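Uncharacterized protein (Staphylococcus aureus subsp. aureus, PDB 4LQZ) is of unknown function, a small DUF4909 family protein with a streptavidin-like fold built from a curled antiparallel beta sheet. Local coordinates at residues Leu74-Pro78 with Asp79-Thr83. Sequence-based numbering, arbitrary orientation.
Sequences LNCKP and DFWKT
The carbonyl O of P78 accepts a bond from the backbone N of W81 at 3.0 Å. One residue earlier, O of K77 accepts one from N of F80 at 3.2 Å. Both are i to i+3 bonds of a 3-10 turn. A third bond of the same spacing, from K82 N to D79 O, carries the pattern on to the end of the turn. P78 heads this turn with its ring on the exposed side; lacking an N-H, it has no backbone donor to spend there. The O of P78 also lies at the edge of the W81 indole, near its plane, 3.6 Å from CD1.

On the buried side the sulfur of C76 meets both aromatic side chains of the turn. Its SG is 3.6 Å from W81 NE1 and 4.0 Å from F80 CD2, two sulfur-aromatic contacts that approach each ring obliquely. With chi1 at 86°, SG is held between its own backbone N and carbonyl carbon, and this swings it against the two rings. The two rings also meet each other: CD2 of F80 rests over one face of the indole, while NE1 of W81 lies at the phenyl edge, in its plane.

The short turn belongs to the connection between strands 61-66 and 85-88 of the streptavidin-like sheet. F80, its CG anti to the backbone N (chi1 167°), reaches inward to stack on Y96 and touch M138, and its backbone O accepts the Y96 hydroxyl. W81 makes edge-to-face contacts with Y68 and Y94. C76 also packs on M138, while Q26 OE1 accepts the backbone N-H of K77, tying the entry of the turn to strand 21-26.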
loop_
_atom_site.group_PDB
_atom_site.type_symbol
_atom_site.label_atom_id
_atom_site.label_comp_id
_atom_site.label_asym_id
_atom_site.label_seq_id
_atom_site.Cartn_x
_atom_site.Cartn_y
_atom_site.Cartn_z
ATOM N N LEU A 74 -4.293 -10.319 -7.484
ATOM C CA LEU A 74 -3.020 -9.690 -7.770
ATOM C C LEU A 74 -1.896 -10.636 -7.419
ATOM O O LEU A 74 -1.620 -10.864 -6.240
ATOM C CB LEU A 74 -2.883 -8.368 -7.011
ATOM C CG LEU A 74 -1.633 -7.540 -7.326
ATOM C CD1 LEU A 74 -1.653 -7.058 -8.761
ATOM C CD2 LEU A 74 -1.525 -6.391 -6.377
ATOM N N ASN A 75 -1.246 -11.170 -8.443
ATOM C CA ASN A 75 -0.206 -12.160 -8.239
ATOM C C ASN A 75 1.149 -11.515 -7.947
ATOM O O ASN A 75 1.976 -11.337 -8.843
ATOM C CB ASN A 75 -0.137 -13.096 -9.425
ATOM C CG ASN A 75 0.639 -14.351 -9.137
ATOM O OD1 ASN A 75 1.020 -14.638 -7.986
ATOM N ND2 ASN A 75 0.882 -15.124 -10.181
ATOM N N CYS A 76 1.365 -11.190 -6.670
ATOM C CA CYS A 76 2.580 -10.576 -6.150
ATOM C C CYS A 76 3.214 -11.506 -5.115
ATOM O O CYS A 76 2.550 -12.440 -4.649
ATOM C CB CYS A 76 2.297 -9.186 -5.572
ATOM S SG CYS A 76 1.760 -9.169 -3.840
ATOM N N LYS A 77 4.512 -11.282 -4.790
ATOM C CA LYS A 77 5.243 -12.077 -3.800
ATOM C C LYS A 77 4.621 -11.865 -2.409
ATOM O O LYS A 77 4.376 -10.722 -2.021
ATOM C CB LYS A 77 6.743 -11.743 -3.803
ATOM C CG LYS A 77 7.431 -12.116 -5.115
ATOM C CD LYS A 77 8.292 -13.355 -5.003
ATOM C CE LYS A 77 9.181 -13.533 -6.210
ATOM N NZ LYS A 77 8.473 -14.167 -7.355
ATOM N N PRO A 78 4.294 -12.949 -1.684
ATOM C CA PRO A 78 3.587 -12.798 -0.398
ATOM C C PRO A 78 4.300 -12.002 0.693
ATOM O O PRO A 78 3.606 -11.445 1.546
ATOM C CB PRO A 78 3.394 -14.247 0.068
ATOM C CG PRO A 78 4.364 -15.043 -0.718
ATOM C CD PRO A 78 4.441 -14.381 -2.036
ATOM N N ASP A 79 5.653 -11.933 0.691
ATOM C CA ASP A 79 6.354 -11.194 1.745
ATOM C C ASP A 79 6.185 -9.663 1.598
ATOM O O ASP A 79 6.517 -8.930 2.524
ATOM C CB ASP A 79 7.815 -11.623 1.861
ATOM C CG ASP A 79 7.915 -13.023 2.465
ATOM O OD1 ASP A 79 6.866 -13.568 2.890
ATOM O OD2 ASP A 79 9.030 -13.561 2.530
ATOM N N PHE A 80 5.563 -9.211 0.497
ATOM C CA PHE A 80 5.147 -7.820 0.301
ATOM C C PHE A 80 4.160 -7.449 1.422
ATOM O O PHE A 80 4.130 -6.297 1.869
ATOM C CB PHE A 80 4.495 -7.636 -1.083
ATOM C CG PHE A 80 3.772 -6.311 -1.245
ATOM C CD1 PHE A 80 4.487 -5.128 -1.417
ATOM C CD2 PHE A 80 2.383 -6.243 -1.170
ATOM C CE1 PHE A 80 3.826 -3.895 -1.500
ATOM C CE2 PHE A 80 1.722 -5.011 -1.270
ATOM C CZ PHE A 80 2.451 -3.848 -1.434
ATOM N N TRP A 81 3.368 -8.450 1.877
ATOM C CA TRP A 81 2.354 -8.319 2.921
ATOM C C TRP A 81 2.955 -8.429 4.336
ATOM O O TRP A 81 2.225 -8.261 5.311
ATOM C CB TRP A 81 1.184 -9.314 2.709
ATOM C CG TRP A 81 0.501 -9.111 1.381
ATOM C CD1 TRP A 81 0.687 -9.845 0.246
ATOM C CD2 TRP A 81 -0.338 -8.007 1.010
ATOM N NE1 TRP A 81 -0.053 -9.320 -0.786
ATOM C CE2 TRP A 81 -0.684 -8.182 -0.348
ATOM C CE3 TRP A 81 -0.838 -6.881 1.697
ATOM C CZ2 TRP A 81 -1.510 -7.278 -1.031
ATOM C CZ3 TRP A 81 -1.685 -6.011 1.033
ATOM C CH2 TRP A 81 -2.026 -6.221 -0.311
ATOM N N LYS A 82 4.289 -8.577 4.453
ATOM C CA LYS A 82 4.949 -8.599 5.757
ATOM C C LYS A 82 5.263 -7.151 6.168
ATOM O O LYS A 82 6.348 -6.614 5.889
ATOM C CB LYS A 82 6.193 -9.506 5.744
ATOM C CG LYS A 82 6.530 -10.082 7.111
ATOM C CD LYS A 82 7.939 -10.638 7.136
ATOM C CE LYS A 82 8.536 -10.584 8.518
ATOM N NZ LYS A 82 9.982 -10.941 8.508
ATOM N N THR A 83 4.268 -6.488 6.793
ATOM C CA THR A 83 4.366 -5.065 7.160
ATOM C C THR A 83 3.480 -4.734 8.372
ATOM O O THR A 83 2.634 -5.549 8.763
ATOM C CB THR A 83 3.996 -4.187 5.932
ATOM O OG1 THR A 83 4.291 -2.814 6.217
ATOM C CG2 THR A 83 2.497 -4.340 5.486
#